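Local coordinates for ABC-type transport system, molybdenum-specific extracellular solute-binding protein (Clostridium difficile, PDB 4KD5) that probably binds molybdate or tungstate outside the cell and delivers it to an ABC-type importer, as the substrate-binding component of that transporter, at residues Lys103-Asp108 with Ala162-Val167; Glu212-Ser217 with Gln221-Glu226. All blocks are in the same frame, centred on the assembly; numbering follows the deposited sequence.

Interaction 1: residues Lys103-Asp108 with Ala162-Val167; sequences KDLTTD and ADVGFV. With SBT (2-butanol), chain I; FMT (formic acid), chain E.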
loop_
_atom_site.group_PDB
_atom_site.type_symbol
_atom_site.label_atom_id
_atom_site.label_comp_id
_atom_site.label_asym_id
_atom_site.label_seq_id
_atom_site.Cartn_x
_atom_site.Cartn_y
_atom_site.Cartn_z
ATOM N N LYS A 103 20.755 -44.508 13.007
ATOM C CA LYS A 103 21.388 -45.817 12.874
ATOM C C LYS A 103 20.881 -46.781 13.945
ATOM O O LYS A 103 20.807 -47.989 13.722
ATOM C CB LYS A 103 22.917 -45.688 12.948
ATOM C CG LYS A 103 23.645 -46.174 11.696
ATOM C CD LYS A 103 25.095 -45.675 11.612
ATOM C CE LYS A 103 26.025 -46.367 12.604
ATOM N NZ LYS A 103 26.149 -45.620 13.886
ATOM N N ASP A 104 20.513 -46.230 15.099
ATOM C CA ASP A 104 20.052 -47.026 16.233
ATOM C C ASP A 104 18.647 -47.610 16.048
ATOM O O ASP A 104 18.182 -48.391 16.878
ATOM C CB ASP A 104 20.111 -46.194 17.517
ATOM C CG ASP A 104 21.525 -45.783 17.880
ATOM O OD1 ASP A 104 21.783 -45.559 19.081
ATOM O OD2 ASP A 104 22.375 -45.685 16.970
ATOM N N LEU A 105 17.973 -47.229 14.965
ATOM C CA LEU A 105 16.658 -47.786 14.652
ATOM C C LEU A 105 16.761 -49.273 14.312
ATOM O O LEU A 105 15.863 -50.056 14.610
ATOM C CB LEU A 105 16.006 -47.043 13.482
ATOM C CG LEU A 105 15.579 -45.588 13.635
ATOM C CD1 LEU A 105 14.890 -45.102 12.370
ATOM C CD2 LEU A 105 14.647 -45.442 14.812
ATOM N N THR A 106 17.872 -49.653 13.689
ATOM C CA THR A 106 18.070 -51.019 13.209
ATOM C C THR A 106 18.595 -51.951 14.304
ATOM O O THR A 106 18.469 -53.171 14.209
ATOM C CB THR A 106 19.035 -51.043 12.020
ATOM O OG1 THR A 106 18.950 -49.802 11.310
ATOM C CG2 THR A 106 18.697 -52.182 11.082
ATOM N N THR A 107 19.185 -51.363 15.342
ATOM C CA THR A 107 19.780 -52.124 16.440
ATOM C C THR A 107 18.726 -52.652 17.408
ATOM O O THR A 107 17.547 -52.329 17.290
ATOM C CB THR A 107 20.801 -51.273 17.223
ATOM O OG1 THR A 107 20.114 -50.444 18.168
ATOM C CG2 THR A 107 21.599 -50.399 16.277
ATOM N N ASP A 108 19.167 -53.454 18.373
ATOM C CA ASP A 108 18.281 -54.001 19.395
ATOM C C ASP A 108 18.020 -52.994 20.511
ATOM O O ASP A 108 17.228 -53.256 21.416
ATOM C CB ASP A 108 18.875 -55.278 19.992
ATOM C CG ASP A 108 18.137 -56.530 19.555
ATOM O OD1 ASP A 108 17.206 -56.958 20.273
ATOM O OD2 ASP A 108 18.493 -57.096 18.499
ATOM N N ALA A 162 7.310 -46.252 24.119
ATOM C CA ALA A 162 8.058 -46.350 22.873
ATOM C C ALA A 162 9.463 -45.828 23.122
ATOM O O ALA A 162 9.636 -44.818 23.808
ATOM C CB ALA A 162 7.385 -45.555 21.781
ATOM N N ASP A 163 10.460 -46.507 22.564
ATOM C CA ASP A 163 11.847 -46.099 22.741
ATOM C C ASP A 163 12.130 -44.796 22.002
ATOM O O ASP A 163 12.734 -43.876 22.554
ATOM C CB ASP A 163 12.789 -47.199 22.256
ATOM C CG ASP A 163 12.529 -48.530 22.938
ATOM O OD1 ASP A 163 12.230 -48.532 24.150
ATOM O OD2 ASP A 163 12.616 -49.574 22.259
ATOM N N VAL A 164 11.695 -44.728 20.749
ATOM C CA VAL A 164 11.847 -43.516 19.951
ATOM C C VAL A 164 10.540 -43.124 19.268
ATOM O O VAL A 164 9.560 -43.871 19.308
ATOM C CB VAL A 164 12.941 -43.653 18.878
ATOM C CG1 VAL A 164 14.253 -44.039 19.507
ATOM C CG2 VAL A 164 12.535 -44.692 17.846
ATOM N N GLY A 165 10.537 -41.954 18.636
ATOM C CA GLY A 165 9.363 -41.473 17.929
ATOM C C GLY A 165 9.688 -40.546 16.773
ATOM O O GLY A 165 10.792 -40.002 16.689
ATOM N N PHE A 166 8.724 -40.376 15.872
ATOM C CA PHE A 166 8.862 -39.431 14.768
ATOM C C PHE A 166 7.849 -38.306 14.919
ATOM O O PHE A 166 6.654 -38.549 15.105
ATOM C CB PHE A 166 8.698 -40.131 13.418
ATOM C CG PHE A 166 9.941 -40.826 12.946
ATOM C CD1 PHE A 166 10.921 -40.123 12.264
ATOM C CD2 PHE A 166 10.135 -42.178 13.188
ATOM C CE1 PHE A 166 12.073 -40.755 11.827
ATOM C CE2 PHE A 166 11.287 -42.815 12.753
ATOM C CZ PHE A 166 12.256 -42.103 12.072
ATOM N N VAL A 167 8.332 -37.072 14.837
ATOM C CA VAL A 167 7.524 -35.921 15.207
ATOM C C VAL A 167 8.077 -34.660 14.532
ATOM O O VAL A 167 9.218 -34.663 14.080
ATOM C CB VAL A 167 7.493 -35.798 16.748
ATOM C CG1 VAL A 167 8.383 -34.671 17.226
ATOM C CG2 VAL A 167 6.080 -35.620 17.252
HETATM C C1 SBT I . 22.059 -55.645 15.845
HETATM C C2 SBT I . 22.484 -55.646 17.307
HETATM C C3 SBT I . 22.962 -54.270 17.746
HETATM C C4 SBT I . 24.127 -53.810 16.898
HETATM O OH SBT I . 21.377 -56.042 18.119
HETATM C C FMT E . 22.788 -41.472 11.024
HETATM O O1 FMT E . 21.821 -40.974 10.449
HETATM O O2 FMT E . 22.775 -41.851 12.195
#
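Leu105 alone carries the contact from the 103-108 side, and it meets Val164 and Phe166 of the strand. Before it, Lys103 lies at the surface. Its backbone N makes a weak hydrogen bond to O2 of a formic acid molecule, probably left from crystallisation. Asp104 turns its carboxylate back to the backbone N of Ser100. In Leu105, CG anti to the carbonyl carbon (chi1 -67°) and an extended chi2 carry the branched end towards the strand, where the two methyls take different partners. CD2 rests on CG2 of Val164 at 3.8 Å. CD1 reaches CZ of Phe166 at 4.0 Å, at the ring edge and near the ring plane. No hydrogen bond joins the two segments, so apolar contact does the work. Thr107 closes the turn: its OG1 bonds Asp104 O at 3.1 Å, from a position tilted 33° off the carbonyl plane. On the outer side, Thr107 CB lies 3.7 Å from C3 of a 2-butanol molecule. The hydroxyl of that alcohol bonds weakly to Asp108 OD2 at 3.1 Å. The touching residues are all buried. Strand 164-168 runs between strands 82-94 and 113-116. Ile113 touches both Leu105 and Val164, while Ala127 and Leu131 of helix 122-133 pack on Phe166. Through Leu105, the loop between strands 82-94 and 113-116 packs on the sheet of this lobe.

Interaction 2: residues Glu212-Ser217 with Gln221-Glu226; sequences EEFLLS and QKIFEE
Gln221 and Leu215 make the polar centre of this helix-to-helix turn. The Gln221 side chain folds back, with CG anti to its carbonyl carbon (chi1 -72°) and a second bend at chi2. This brings NE2 to Leu215 O at 2.9 Å. The bond is fairly straight, 161° at the hydrogen. The oxygen lies close to the amide plane of Gln221, and the nitrogen is tilted 22° from the carbonyl plane of Leu215. A shorter backbone bond runs beside it, from Gln221 N to Ser217 O at 2.7 Å. This i to i+4 bond belongs to the first turn of helix 218-226, whose N-cap is Ser217. The tightly packed part lies here and in the apolar layer next to it. Leu215 CD2 meets the Phe224 ring at its edge, near the ring plane, 4.0 Å from CE2. Phe214 and Ile223 touch more loosely, CZ to CD1 at 4.3 Å, and the methyl comes obliquely to the ring. Ile23 of helix 17-28 packs on both Leu215 and Ile223. A second subunit covers the Phe214 and Ser217 face, where its Val30 packs on both. Ser217 OG has two possible acceptors, Phe214 O and Lys29 O of that subunit. The open side is looser. Lys222 and Glu226 lie at the surface, and their side chains do not reach the 212-217 segment. Leu216 is partly exposed and bears on Gln221 mainly through its backbone O, 3.9 Å from CG. The buried Gln221 amide has a second acceptor for NE2, Leu84 O of strand 82-94. One side-chain nitrogen of helix 218-226 thus binds both the last residue of helix 205-215 and strand 82-94, which should hold the amide in a fixed rotation.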
loop_
_atom_site.group_PDB
_atom_site.type_symbol
_atom_site.label_atom_id
_atom_site.label_comp_id
_atom_site.label_asym_id
_atom_site.label_seq_id
_atom_site.Cartn_x
_atom_site.Cartn_y
_atom_site.Cartn_z
ATOM N N GLU A 212 2.420 -9.525 5.429
ATOM C CA GLU A 212 3.040 -10.743 4.916
ATOM C C GLU A 212 4.556 -10.580 4.854
ATOM O O GLU A 212 5.301 -11.517 5.147
ATOM C CB GLU A 212 2.491 -11.107 3.531
ATOM C CG GLU A 212 3.043 -12.422 2.990
ATOM C CD GLU A 212 2.626 -12.713 1.561
ATOM O OE1 GLU A 212 3.455 -13.273 0.817
ATOM O OE2 GLU A 212 1.477 -12.398 1.184
ATOM N N GLU A 213 5.022 -9.395 4.477
ATOM C CA GLU A 213 6.463 -9.174 4.396
ATOM C C GLU A 213 7.138 -9.121 5.763
ATOM O O GLU A 213 8.339 -9.340 5.868
ATOM C CB GLU A 213 6.802 -7.943 3.551
ATOM C CG GLU A 213 7.400 -8.284 2.185
ATOM C CD GLU A 213 8.720 -9.042 2.279
ATOM O OE1 GLU A 213 9.072 -9.739 1.305
ATOM O OE2 GLU A 213 9.412 -8.937 3.316
ATOM N N PHE A 214 6.367 -8.849 6.811
ATOM C CA PHE A 214 6.906 -8.919 8.165
ATOM C C PHE A 214 7.176 -10.376 8.516
ATOM O O PHE A 214 8.173 -10.702 9.155
ATOM C CB PHE A 214 5.945 -8.309 9.188
ATOM C CG PHE A 214 6.353 -8.550 10.613
ATOM C CD1 PHE A 214 7.459 -7.906 11.150
ATOM C CD2 PHE A 214 5.631 -9.419 11.419
ATOM C CE1 PHE A 214 7.842 -8.127 12.467
ATOM C CE2 PHE A 214 6.006 -9.644 12.736
ATOM C CZ PHE A 214 7.114 -8.995 13.261
ATOM N N LEU A 215 6.269 -11.244 8.083
ATOM C CA LEU A 215 6.391 -12.677 8.307
ATOM C C LEU A 215 7.607 -13.238 7.577
ATOM O O LEU A 215 8.298 -14.117 8.087
ATOM C CB LEU A 215 5.119 -13.390 7.839
ATOM C CG LEU A 215 3.795 -12.941 8.452
ATOM C CD1 LEU A 215 2.621 -13.709 7.858
ATOM C CD2 LEU A 215 3.827 -13.117 9.955
ATOM N N LEU A 216 7.863 -12.712 6.383
ATOM C CA LEU A 216 8.960 -13.179 5.542
ATOM C C LEU A 216 10.267 -12.465 5.883
ATOM O O LEU A 216 11.312 -12.748 5.296
ATOM C CB LEU A 216 8.613 -12.983 4.063
ATOM C CG LEU A 216 7.338 -13.661 3.563
ATOM C CD1 LEU A 216 6.957 -13.177 2.176
ATOM C CD2 LEU A 216 7.497 -15.175 3.556
ATOM N N SER A 217 10.205 -11.543 6.841
ATOM C CA SER A 217 11.382 -10.769 7.238
ATOM C C SER A 217 12.242 -11.513 8.258
ATOM O O SER A 217 11.789 -12.481 8.875
ATOM C CB SER A 217 10.968 -9.410 7.801
ATOM O OG SER A 217 10.475 -9.537 9.122
ATOM N N GLN A 221 10.839 -14.248 10.695
ATOM C CA GLN A 221 11.356 -15.604 10.554
ATOM C C GLN A 221 11.947 -16.109 11.867
ATOM O O GLN A 221 11.712 -17.254 12.257
ATOM C CB GLN A 221 12.402 -15.659 9.438
ATOM C CG GLN A 221 11.827 -15.538 8.038
ATOM C CD GLN A 221 11.027 -16.754 7.626
ATOM O OE1 GLN A 221 11.590 -17.776 7.232
ATOM N NE2 GLN A 221 9.705 -16.656 7.724
ATOM N N LYS A 222 12.708 -15.254 12.545
ATOM C CA LYS A 222 13.293 -15.607 13.839
ATOM C C LYS A 222 12.241 -15.869 14.914
ATOM O O LYS A 222 12.501 -16.585 15.879
ATOM C CB LYS A 222 14.275 -14.528 14.315
ATOM C CG LYS A 222 15.602 -14.506 13.569
ATOM C CD LYS A 222 16.605 -13.582 14.252
ATOM C CE LYS A 222 17.878 -13.426 13.432
ATOM N NZ LYS A 222 18.880 -12.551 14.116
ATOM N N ILE A 223 11.062 -15.279 14.751
ATOM C CA ILE A 223 9.950 -15.526 15.667
ATOM C C ILE A 223 9.410 -16.942 15.474
ATOM O O ILE A 223 9.174 -17.663 16.444
ATOM C CB ILE A 223 8.824 -14.482 15.493
ATOM C CG1 ILE A 223 9.242 -13.147 16.110
ATOM C CG2 ILE A 223 7.535 -14.954 16.141
ATOM C CD1 ILE A 223 8.183 -12.078 16.000
ATOM N N PHE A 224 9.233 -17.342 14.219
ATOM C CA PHE A 224 8.768 -18.686 13.911
ATOM C C PHE A 224 9.787 -19.744 14.337
ATOM O O PHE A 224 9.418 -20.881 14.620
ATOM C CB PHE A 224 8.456 -18.819 12.415
ATOM C CG PHE A 224 7.186 -18.134 11.991
ATOM C CD1 PHE A 224 5.951 -18.625 12.384
ATOM C CD2 PHE A 224 7.228 -17.013 11.177
ATOM C CE1 PHE A 224 4.780 -17.997 11.985
ATOM C CE2 PHE A 224 6.061 -16.386 10.774
ATOM C CZ PHE A 224 4.835 -16.881 11.181
ATOM N N GLU A 225 11.062 -19.364 14.392
ATOM C CA GLU A 225 12.125 -20.283 14.804
ATOM C C GLU A 225 12.200 -20.474 16.324
ATOM O O GLU A 225 12.789 -21.441 16.809
ATOM C CB GLU A 225 13.476 -19.848 14.210
ATOM C CG GLU A 225 13.533 -19.962 12.688
ATOM C CD GLU A 225 14.675 -19.174 12.068
ATOM O OE1 GLU A 225 15.539 -18.680 12.821
ATOM O OE2 GLU A 225 14.703 -19.046 10.824
ATOM N N GLU A 226 11.598 -19.552 17.070
ATOM C CA GLU A 226 11.450 -19.716 18.513
ATOM C C GLU A 226 10.480 -20.853 18.799
ATOM O O GLU A 226 10.521 -21.473 19.856
ATOM C CB GLU A 226 10.915 -18.429 19.152
ATOM C CG GLU A 226 11.818 -17.213 19.023
ATOM C CD GLU A 226 11.146 -15.937 19.504
ATOM O OE1 GLU A 226 10.042 -16.024 20.079
ATOM O OE2 GLU A 226 11.718 -14.844 19.305
#

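In the fold
Both segments of interaction 1 precede those of interaction 2. Their centres are 33 Å apart, their nearest atoms about 14 Å apart, and the two flank the middle of the chain. Each lies within the core of a different lobe of the two-lobed periplasmic-binding-protein fold. Strand 82-94 is the shared element: it pairs with strand 164-168 at interaction 1, and it accepts a bond from the helix pair at interaction 2. The predicted molybdate-site residue Ala123 is near Phe166, about 6 Å between side chains. Ser15, also predicted, is about 10 Å from Phe224 on the same measure. The predicted site residues are thus spread over both lobes, consistent with a site between them as in this family.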